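Local coordinates for structural polyprotein, VP2 (Israeli acute paralysis virus, PDB 5CDD) that probably serves as a structural building block of the viral capsid, folding as a picornavirus-type beta sandwich (jelly roll) that assembles with the other capsid proteins, at residues Leu93-Tyr98 / Asp153-Tyr158; Gln43-Ser48 / Ser107-Ser112; Leu79-Asn84 / Leu124-Asp129. All blocks are in the same frame, centred on the assembly; numbering follows the deposited sequence.

All three interactions lie in the capsid-protein beta sandwich, and all reach its four-stranded antiparallel sheet, ordered 47-51, 155-161, 90-97, 121-125. Interaction 1 pairs the two central strands. Interaction 2, its centre about 11 Å from that of interaction 1, ties the lead-in to strand 47-51 to the loop before helix 113-116; Tyr158 packs against Ser48, Val108 and Leu109. Interaction 3, centred about 22 Å from interaction 1 and 21 Å from interaction 2, joins strand 68-81 of the other sheet to strand 121-125, with Leu79 touching Leu93. Along the chain the segments run 43-48, 79-84, 93-98, 107-112, 124-129, 153-158, so every pair interleaves with the others.

Interaction 1 of 3, residues Leu93-Tyr98 / Asp153-Tyr158; sequences LAYSPY and DFVQLY
Leu93 starts the pairing by laying CD1 on Leu157 CD1 at 3.8 Å, the two side chains crossing at a slant. Ala94 then exchanges two backbone hydrogen bonds with Tyr158, and the one from Tyr158 N to Ala94 O is 2.9 Å long and nearly straight (164°). Tyr95 faces Leu157 as a non-hydrogen-bonded pair, and its CD1 lies 3.7 Å from Val155 CG2. With CG set between the backbone N and the carbonyl carbon (chi1 72°), the Tyr95 ring leads away from the neighbouring strand, and its hydroxyl bonds to Trp192 of a neighbouring subunit. These are the two central strands of a four-stranded antiparallel sheet in the capsid beta sandwich: Tyr95, Pro97, Val155 and Leu157 share the face toward strand 131-146, Ala94, Ser96, Gln156 and Tyr158 the other. Phe154 and Val155 both face Leu51 of strand 47-51, a classic beta bulge. Ser96 N donates to Gln156 O at 2.8 Å in the carbonyl plane, whereas the return bond from Gln156 N reaches Ser96 O from above its plane. Pro97, which has no N-H to give, sends its CA hydrogen toward Phe154 O. Just past the strand, Tyr98 N bonds to that same Phe154 O, 2.8 Å away; this oxygen also sits over one face of the Tyr98 ring. The ring lies across Phe154 CB, while the Tyr98 hydroxyl bonds with Ser140 and Phe141 of strand 131-146.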
loop_
_atom_site.group_PDB
_atom_site.type_symbol
_atom_site.label_atom_id
_atom_site.label_comp_id
_atom_site.label_asym_id
_atom_site.label_seq_id
_atom_site.Cartn_x
_atom_site.Cartn_y
_atom_site.Cartn_z
ATOM N N LEU C 93 -21.027 -10.015 -58.509
ATOM C CA LEU C 93 -21.347 -11.308 -57.922
ATOM C C LEU C 93 -21.199 -11.185 -56.410
ATOM O O LEU C 93 -20.088 -11.035 -55.901
ATOM C CB LEU C 93 -20.394 -12.383 -58.449
ATOM C CG LEU C 93 -20.640 -13.815 -57.961
ATOM C CD1 LEU C 93 -21.972 -14.325 -58.497
ATOM C CD2 LEU C 93 -19.505 -14.713 -58.425
ATOM N N ALA C 94 -22.319 -11.244 -55.696
ATOM C CA ALA C 94 -22.298 -11.126 -54.243
ATOM C C ALA C 94 -23.090 -12.243 -53.574
ATOM O O ALA C 94 -23.933 -12.877 -54.207
ATOM C CB ALA C 94 -22.860 -9.774 -53.828
ATOM N N TYR C 95 -22.813 -12.481 -52.296
ATOM C CA TYR C 95 -23.519 -13.515 -51.548
ATOM C C TYR C 95 -24.137 -12.921 -50.287
ATOM O O TYR C 95 -23.692 -11.882 -49.797
ATOM C CB TYR C 95 -22.572 -14.672 -51.195
ATOM C CG TYR C 95 -21.544 -14.376 -50.124
ATOM C CD1 TYR C 95 -21.897 -14.367 -48.773
ATOM C CD2 TYR C 95 -20.212 -14.132 -50.457
ATOM C CE1 TYR C 95 -20.950 -14.125 -47.780
ATOM C CE2 TYR C 95 -19.256 -13.888 -49.474
ATOM C CZ TYR C 95 -19.632 -13.887 -48.137
ATOM O OH TYR C 95 -18.692 -13.654 -47.159
ATOM N N SER C 96 -25.168 -13.583 -49.772
ATOM C CA SER C 96 -25.862 -13.115 -48.581
ATOM C C SER C 96 -26.282 -14.277 -47.682
ATOM O O SER C 96 -27.196 -15.030 -48.014
ATOM C CB SER C 96 -27.097 -12.308 -48.992
ATOM O OG SER C 96 -27.826 -11.867 -47.862
ATOM N N PRO C 97 -25.612 -14.438 -46.529
ATOM C CA PRO C 97 -25.937 -15.520 -45.593
ATOM C C PRO C 97 -27.381 -15.443 -45.093
ATOM O O PRO C 97 -27.829 -14.390 -44.638
ATOM C CB PRO C 97 -24.928 -15.310 -44.465
ATOM C CG PRO C 97 -23.756 -14.707 -45.168
ATOM C CD PRO C 97 -24.412 -13.708 -46.085
ATOM N N TYR C 98 -28.102 -16.558 -45.184
ATOM C CA TYR C 98 -29.488 -16.619 -44.725
ATOM C C TYR C 98 -30.319 -15.455 -45.248
ATOM O O TYR C 98 -31.180 -14.935 -44.541
ATOM C CB TYR C 98 -29.526 -16.619 -43.195
ATOM C CG TYR C 98 -28.898 -17.840 -42.571
ATOM C CD1 TYR C 98 -29.614 -19.031 -42.450
ATOM C CD2 TYR C 98 -27.576 -17.818 -42.127
ATOM C CE1 TYR C 98 -29.028 -20.173 -41.900
ATOM C CE2 TYR C 98 -26.979 -18.953 -41.579
ATOM C CZ TYR C 98 -27.711 -20.127 -41.468
ATOM O OH TYR C 98 -27.128 -21.253 -40.931
ATOM N N ASP C 153 -29.820 -24.659 -46.173
ATOM C CA ASP C 153 -28.943 -23.817 -46.982
ATOM C C ASP C 153 -28.740 -22.509 -46.229
ATOM O O ASP C 153 -29.701 -21.820 -45.889
ATOM C CB ASP C 153 -29.533 -23.558 -48.367
ATOM C CG ASP C 153 -29.333 -24.728 -49.311
ATOM O OD1 ASP C 153 -28.239 -25.329 -49.308
ATOM O OD2 ASP C 153 -30.269 -25.044 -50.070
ATOM N N PHE C 154 -27.480 -22.179 -45.967
ATOM C CA PHE C 154 -27.142 -20.985 -45.204
ATOM C C PHE C 154 -26.668 -19.753 -45.972
ATOM O O PHE C 154 -26.395 -18.718 -45.365
ATOM C CB PHE C 154 -26.095 -21.358 -44.158
ATOM C CG PHE C 154 -24.936 -22.124 -44.718
ATOM C CD1 PHE C 154 -23.951 -21.484 -45.463
ATOM C CD2 PHE C 154 -24.841 -23.495 -44.520
ATOM C CE1 PHE C 154 -22.883 -22.203 -46.004
ATOM C CE2 PHE C 154 -23.781 -24.223 -45.055
ATOM C CZ PHE C 154 -22.800 -23.576 -45.798
ATOM N N VAL C 155 -26.565 -19.839 -47.292
ATOM C CA VAL C 155 -26.113 -18.681 -48.054
ATOM C C VAL C 155 -26.686 -18.648 -49.465
ATOM O O VAL C 155 -26.818 -19.682 -50.118
ATOM C CB VAL C 155 -24.565 -18.639 -48.119
ATOM C CG1 VAL C 155 -24.036 -19.890 -48.793
ATOM C CG2 VAL C 155 -24.106 -17.395 -48.858
ATOM N N GLN C 156 -27.034 -17.448 -49.921
ATOM C CA GLN C 156 -27.590 -17.257 -51.256
ATOM C C GLN C 156 -26.600 -16.497 -52.125
ATOM O O GLN C 156 -26.050 -15.479 -51.706
ATOM C CB GLN C 156 -28.900 -16.471 -51.181
ATOM C CG GLN C 156 -29.967 -17.120 -50.323
ATOM C CD GLN C 156 -30.271 -18.534 -50.760
ATOM O OE1 GLN C 156 -30.612 -18.777 -51.917
ATOM N NE2 GLN C 156 -30.150 -19.479 -49.835
ATOM N N LEU C 157 -26.372 -16.993 -53.336
ATOM C CA LEU C 157 -25.452 -16.350 -54.264
ATOM C C LEU C 157 -26.248 -15.652 -55.364
ATOM O O LEU C 157 -27.195 -16.219 -55.907
ATOM C CB LEU C 157 -24.508 -17.387 -54.873
ATOM C CG LEU C 157 -23.406 -16.851 -55.789
ATOM C CD1 LEU C 157 -22.579 -15.811 -55.050
ATOM C CD2 LEU C 157 -22.532 -18.001 -56.253
ATOM N N TYR C 158 -25.860 -14.422 -55.687
ATOM C CA TYR C 158 -26.556 -13.645 -56.707
ATOM C C TYR C 158 -25.616 -13.027 -57.741
ATOM O O TYR C 158 -24.464 -12.708 -57.441
ATOM C CB TYR C 158 -27.361 -12.523 -56.043
ATOM C CG TYR C 158 -28.509 -12.988 -55.172
ATOM C CD1 TYR C 158 -29.666 -13.519 -55.737
ATOM C CD2 TYR C 158 -28.439 -12.893 -53.781
ATOM C CE1 TYR C 158 -30.729 -13.944 -54.941
ATOM C CE2 TYR C 158 -29.494 -13.317 -52.975
ATOM C CZ TYR C 158 -30.637 -13.840 -53.561
ATOM O OH TYR C 158 -31.686 -14.263 -52.774
#

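Interaction 2 of 3, residues Gln43-Ser48 / Ser107-Ser112; sequences QKYVRS and SVLQTS
Gln43 and Leu109 form the heart of this contact, joined by one backbone hydrogen bond and by the packing around it. Gln43 N gives its hydrogen to Leu109 O at 2.9 Å, in the carbonyl plane and on a lone pair. Gln43 CB leans on the same carbonyl, 3.6 Å from Leu109 O. In return the isobutyl group of Leu109 reaches over Gln43 O to the Tyr45 ring: CD2 comes within 3.5 Å of Gln43 O and within 4.0 Å of Tyr45 CD1. CG of Leu109 stands anti to its carbonyl carbon (chi1 -57°), which places both methyls beside Tyr45; CD1 takes a second position on the ring, near CE1. The Gln43 chain bends at chi2 (63°) and brings NE2 to 3.1 Å from Thr111 O, but the angle is too poor for a hydrogen bond; the amide oxygen OE1 accepts from Ser33 N.

In the next shell, Ser107 O accepts from Gln110 N, holding the turn that presents Leu109 O, and Asp99 binds Ser107 OG and Val108 N. Ser112 is the N-cap of helix 113-116, its OG accepting from Gly115 N, while Val116 of that helix packs on Gln43. Tyr158 meets the Tyr45 ring, and Phe160 lies against Leu109, joining the contact to strand 155-161 of the sandwich. Thr111 OG1 bonds to Pro196 O of a neighbouring subunit, so this loop also belongs to an interface between subunits.

A single backbone bond thus gives the contact its direction, while the Leu109 methyls add an apolar contact with Tyr45 farther along; OE1 of Gln43 is held by Ser33 N, earlier in the same long connection between strands 13-18 and 47-51.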
loop_
_atom_site.group_PDB
_atom_site.type_symbol
_atom_site.label_atom_id
_atom_site.label_comp_id
_atom_site.label_asym_id
_atom_site.label_seq_id
_atom_site.Cartn_x
_atom_site.Cartn_y
_atom_site.Cartn_z
ATOM N N GLN C 43 -35.172 -6.262 -56.304
ATOM C CA GLN C 43 -34.014 -6.177 -57.178
ATOM C C GLN C 43 -34.006 -7.402 -58.094
ATOM O O GLN C 43 -34.207 -8.527 -57.636
ATOM C CB GLN C 43 -32.745 -6.143 -56.326
ATOM C CG GLN C 43 -31.605 -5.319 -56.896
ATOM C CD GLN C 43 -31.947 -3.845 -57.018
ATOM O OE1 GLN C 43 -32.670 -3.440 -57.924
ATOM N NE2 GLN C 43 -31.432 -3.037 -56.099
ATOM N N LYS C 44 -33.785 -7.181 -59.387
ATOM C CA LYS C 44 -33.753 -8.275 -60.355
ATOM C C LYS C 44 -32.328 -8.784 -60.550
ATOM O O LYS C 44 -31.382 -7.998 -60.630
ATOM C CB LYS C 44 -34.316 -7.812 -61.705
ATOM C CG LYS C 44 -35.792 -7.432 -61.690
ATOM C CD LYS C 44 -36.683 -8.641 -61.435
ATOM C CE LYS C 44 -38.154 -8.245 -61.360
ATOM N NZ LYS C 44 -38.431 -7.317 -60.224
ATOM N N TYR C 45 -32.182 -10.103 -60.628
ATOM C CA TYR C 45 -30.877 -10.722 -60.817
ATOM C C TYR C 45 -30.844 -11.605 -62.062
ATOM O O TYR C 45 -31.877 -12.097 -62.517
ATOM C CB TYR C 45 -30.508 -11.566 -59.598
ATOM C CG TYR C 45 -31.595 -12.525 -59.179
ATOM C CD1 TYR C 45 -32.621 -12.116 -58.329
ATOM C CD2 TYR C 45 -31.612 -13.837 -59.648
ATOM C CE1 TYR C 45 -33.637 -12.988 -57.955
ATOM C CE2 TYR C 45 -32.626 -14.717 -59.283
ATOM C CZ TYR C 45 -33.634 -14.285 -58.436
ATOM O OH TYR C 45 -34.638 -15.151 -58.069
ATOM N N VAL C 46 -29.646 -11.804 -62.600
ATOM C CA VAL C 46 -29.460 -12.630 -63.786
ATOM C C VAL C 46 -29.632 -14.103 -63.439
ATOM O O VAL C 46 -30.134 -14.889 -64.243
ATOM C CB VAL C 46 -28.054 -12.427 -64.383
ATOM C CG1 VAL C 46 -27.842 -13.370 -65.557
ATOM C CG2 VAL C 46 -27.887 -10.986 -64.823
ATOM N N ARG C 47 -29.207 -14.469 -62.235
ATOM C CA ARG C 47 -29.306 -15.847 -61.775
ATOM C C ARG C 47 -28.954 -15.894 -60.294
ATOM O O ARG C 47 -28.218 -15.040 -59.799
ATOM C CB ARG C 47 -28.337 -16.733 -62.567
ATOM C CG ARG C 47 -28.640 -18.224 -62.501
ATOM C CD ARG C 47 -29.977 -18.541 -63.158
ATOM N NE ARG C 47 -30.041 -18.056 -64.538
ATOM C CZ ARG C 47 -29.314 -18.538 -65.542
ATOM N NH1 ARG C 47 -28.458 -19.530 -65.329
ATOM N NH2 ARG C 47 -29.438 -18.025 -66.760
ATOM N N SER C 48 -29.490 -16.884 -59.588
ATOM C CA SER C 48 -29.214 -17.038 -58.164
ATOM C C SER C 48 -29.036 -18.507 -57.821
ATOM O O SER C 48 -29.580 -19.384 -58.492
ATOM C CB SER C 48 -30.351 -16.453 -57.326
ATOM O OG SER C 48 -31.560 -17.155 -57.547
ATOM N N SER C 107 -33.032 -8.209 -46.562
ATOM C CA SER C 107 -32.609 -8.991 -47.720
ATOM C C SER C 107 -31.869 -8.110 -48.720
ATOM O O SER C 107 -32.125 -6.909 -48.812
ATOM C CB SER C 107 -33.820 -9.628 -48.403
ATOM O OG SER C 107 -33.427 -10.327 -49.572
ATOM N N VAL C 108 -30.952 -8.711 -49.468
ATOM C CA VAL C 108 -30.169 -7.975 -50.455
ATOM C C VAL C 108 -31.039 -7.493 -51.614
ATOM O O VAL C 108 -30.719 -6.503 -52.272
ATOM C CB VAL C 108 -29.018 -8.848 -51.017
ATOM C CG1 VAL C 108 -29.580 -10.086 -51.690
ATOM C CG2 VAL C 108 -28.180 -8.044 -51.993
ATOM N N LEU C 109 -32.145 -8.191 -51.851
ATOM C CA LEU C 109 -33.058 -7.842 -52.936
ATOM C C LEU C 109 -34.032 -6.730 -52.545
ATOM O O LEU C 109 -34.757 -6.207 -53.391
ATOM C CB LEU C 109 -33.844 -9.083 -53.372
ATOM C CG LEU C 109 -33.009 -10.286 -53.819
ATOM C CD1 LEU C 109 -33.918 -11.470 -54.087
ATOM C CD2 LEU C 109 -32.213 -9.927 -55.063
ATOM N N GLN C 110 -34.038 -6.368 -51.267
ATOM C CA GLN C 110 -34.935 -5.333 -50.771
ATOM C C GLN C 110 -34.214 -4.037 -50.427
ATOM O O GLN C 110 -34.700 -3.256 -49.609
ATOM C CB GLN C 110 -35.672 -5.834 -49.529
ATOM C CG GLN C 110 -36.510 -7.075 -49.759
ATOM C CD GLN C 110 -37.620 -6.843 -50.758
ATOM O OE1 GLN C 110 -38.464 -5.967 -50.571
ATOM N NE2 GLN C 110 -37.625 -7.629 -51.826
ATOM N N THR C 111 -33.061 -3.805 -51.043
ATOM C CA THR C 111 -32.300 -2.592 -50.767
ATOM C C THR C 111 -31.869 -1.861 -52.036
ATOM O O THR C 111 -32.003 -2.380 -53.145
ATOM C CB THR C 111 -31.049 -2.907 -49.907
ATOM O OG1 THR C 111 -30.362 -1.688 -49.593
ATOM C CG2 THR C 111 -30.106 -3.839 -50.652
ATOM N N SER C 112 -31.354 -0.647 -51.859
ATOM C CA SER C 112 -30.906 0.180 -52.971
ATOM C C SER C 112 -29.741 -0.446 -53.723
ATOM O O SER C 112 -29.184 -1.459 -53.301
ATOM C CB SER C 112 -30.482 1.555 -52.459
ATOM O OG SER C 112 -29.401 1.442 -51.547
#

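Interaction 3 of 3, residues Leu79-Asn84 / Leu124-Asp129; sequences LVLNAN and LDFQLD
Leu81 and Phe126 dominate the apolar part of the contact, their side chains crossing at about a right angle. Leu81 CD2 meets the edge of the Phe126 ring in its plane, 3.5 Å from Phe126 CD1, and Leu81 CD1 lies near Phe126 CD1 and CE1. CG of Leu81 is anti to the backbone N (chi1 -174°), which carries the branch toward the 126-129 turn, where CD2 also approaches Phe126 CA and Asp129 O. Leu124 packs beside it, CD2 on Leu79 CD1 at 3.9 Å and CD1 on Leu81 CD2 at 4.1 Å. Ala83 CB adds a looser contact, 3.9 Å from Phe126 O and 4.2 Å from Phe126 CB.

Polar bonds hold the 124-129 turn itself and do not cross between the segments. Asp125 OD1 accepts from Gln127 N at 2.9 Å in an Asx turn. Asp129 OD2 takes Asp125 N through its anti lone pair on an almost straight line (177°), and Asp125 O accepts from both Leu128 N and Asp129 N. The other carboxylate oxygen of Asp125 forms a salt bridge with Arg90.

Residues 79-81 end strand 68-81 of one sheet and 124-125 end strand 121-125 of the other, so the leucines fill the sandwich interior near its margin. The backbone of Leu81 bonds to Asn130, just past the turn; between the segments themselves the contact rests on apolar packing against a turn shaped by its own aspartates.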
loop_
_atom_site.group_PDB
_atom_site.type_symbol
_atom_site.label_atom_id
_atom_site.label_comp_id
_atom_site.label_asym_id
_atom_site.label_seq_id
_atom_site.Cartn_x
_atom_site.Cartn_y
_atom_site.Cartn_z
ATOM N N LEU C 79 -16.161 -17.724 -62.208
ATOM C CA LEU C 79 -16.903 -17.379 -63.410
ATOM C C LEU C 79 -15.931 -17.224 -64.569
ATOM O O LEU C 79 -15.029 -16.392 -64.517
ATOM C CB LEU C 79 -17.663 -16.065 -63.220
ATOM C CG LEU C 79 -18.679 -15.959 -62.084
ATOM C CD1 LEU C 79 -19.352 -14.599 -62.147
ATOM C CD2 LEU C 79 -19.712 -17.064 -62.199
ATOM N N VAL C 80 -16.107 -18.037 -65.605
ATOM C CA VAL C 80 -15.249 -17.954 -66.778
ATOM C C VAL C 80 -16.020 -17.204 -67.856
ATOM O O VAL C 80 -17.028 -17.689 -68.374
ATOM C CB VAL C 80 -14.858 -19.346 -67.300
ATOM C CG1 VAL C 80 -13.988 -19.207 -68.537
ATOM C CG2 VAL C 80 -14.115 -20.112 -66.215
ATOM N N LEU C 81 -15.540 -16.010 -68.179
ATOM C CA LEU C 81 -16.184 -15.165 -69.170
ATOM C C LEU C 81 -15.676 -15.399 -70.589
ATOM O O LEU C 81 -14.484 -15.617 -70.816
ATOM C CB LEU C 81 -15.993 -13.698 -68.786
ATOM C CG LEU C 81 -16.717 -12.655 -69.636
ATOM C CD1 LEU C 81 -18.221 -12.875 -69.554
ATOM C CD2 LEU C 81 -16.352 -11.267 -69.138
ATOM N N ASN C 82 -16.600 -15.344 -71.541
ATOM C CA ASN C 82 -16.290 -15.540 -72.950
ATOM C C ASN C 82 -17.040 -14.489 -73.762
ATOM O O ASN C 82 -18.088 -14.774 -74.327
ATOM C CB ASN C 82 -16.725 -16.942 -73.385
ATOM C CG ASN C 82 -16.577 -17.164 -74.876
ATOM O OD1 ASN C 82 -15.507 -16.942 -75.444
ATOM N ND2 ASN C 82 -17.651 -17.612 -75.520
ATOM N N ALA C 83 -16.504 -13.276 -73.833
ATOM C CA ALA C 83 -17.182 -12.212 -74.567
ATOM C C ALA C 83 -16.487 -11.790 -75.855
ATOM O O ALA C 83 -15.302 -12.061 -76.058
ATOM C CB ALA C 83 -17.367 -10.998 -73.659
ATOM N N ASN C 84 -17.242 -11.128 -76.728
ATOM C CA ASN C 84 -16.696 -10.639 -77.985
ATOM C C ASN C 84 -16.303 -9.179 -77.765
ATOM O O ASN C 84 -16.900 -8.484 -76.942
ATOM C CB ASN C 84 -17.727 -10.766 -79.113
ATOM C CG ASN C 84 -18.904 -9.835 -78.940
ATOM O OD1 ASN C 84 -18.758 -8.616 -79.006
ATOM N ND2 ASN C 84 -20.082 -10.405 -78.720
ATOM N N LEU C 124 -17.208 -7.863 -62.317
ATOM C CA LEU C 124 -16.914 -8.598 -63.538
ATOM C C LEU C 124 -17.119 -7.697 -64.753
ATOM O O LEU C 124 -18.250 -7.355 -65.090
ATOM C CB LEU C 124 -17.829 -9.820 -63.638
ATOM C CG LEU C 124 -17.709 -10.683 -64.896
ATOM C CD1 LEU C 124 -16.307 -11.273 -64.995
ATOM C CD2 LEU C 124 -18.751 -11.788 -64.847
ATOM N N ASP C 125 -16.022 -7.305 -65.397
ATOM C CA ASP C 125 -16.093 -6.450 -66.580
ATOM C C ASP C 125 -15.869 -7.328 -67.807
ATOM O O ASP C 125 -14.870 -8.042 -67.888
ATOM C CB ASP C 125 -15.020 -5.359 -66.518
ATOM C CG ASP C 125 -15.198 -4.300 -67.595
ATOM O OD1 ASP C 125 -15.247 -4.660 -68.790
ATOM O OD2 ASP C 125 -15.287 -3.103 -67.247
ATOM N N PHE C 126 -16.796 -7.271 -68.760
ATOM C CA PHE C 126 -16.706 -8.084 -69.967
ATOM C C PHE C 126 -15.457 -7.874 -70.813
ATOM O O PHE C 126 -14.951 -8.816 -71.424
ATOM C CB PHE C 126 -17.941 -7.871 -70.845
ATOM C CG PHE C 126 -19.229 -8.275 -70.190
ATOM C CD1 PHE C 126 -19.284 -9.391 -69.360
ATOM C CD2 PHE C 126 -20.397 -7.558 -70.423
ATOM C CE1 PHE C 126 -20.483 -9.787 -68.772
ATOM C CE2 PHE C 126 -21.603 -7.947 -69.842
ATOM C CZ PHE C 126 -21.645 -9.064 -69.015
ATOM N N GLN C 127 -14.955 -6.645 -70.849
ATOM C CA GLN C 127 -13.774 -6.347 -71.647
ATOM C C GLN C 127 -12.469 -6.335 -70.854
ATOM O O GLN C 127 -11.416 -6.009 -71.398
ATOM C CB GLN C 127 -13.956 -5.002 -72.355
ATOM C CG GLN C 127 -13.988 -5.094 -73.878
ATOM C CD GLN C 127 -15.088 -6.006 -74.393
ATOM O OE1 GLN C 127 -15.049 -7.222 -74.199
ATOM N NE2 GLN C 127 -16.078 -5.420 -75.052
ATOM N N LEU C 128 -12.532 -6.700 -69.579
ATOM C CA LEU C 128 -11.334 -6.706 -68.746
ATOM C C LEU C 128 -11.023 -8.055 -68.116
ATOM O O LEU C 128 -9.874 -8.493 -68.112
ATOM C CB LEU C 128 -11.453 -5.661 -67.635
ATOM C CG LEU C 128 -11.405 -4.185 -68.034
ATOM C CD1 LEU C 128 -11.625 -3.322 -66.807
ATOM C CD2 LEU C 128 -10.065 -3.868 -68.674
ATOM N N ASP C 129 -12.048 -8.712 -67.584
ATOM C CA ASP C 129 -11.868 -9.999 -66.922
ATOM C C ASP C 129 -12.194 -11.203 -67.795
ATOM O O ASP C 129 -13.196 -11.213 -68.509
ATOM C CB ASP C 129 -12.729 -10.051 -65.657
ATOM C CG ASP C 129 -12.470 -8.883 -64.725
ATOM O OD1 ASP C 129 -11.331 -8.759 -64.225
ATOM O OD2 ASP C 129 -13.404 -8.086 -64.494
#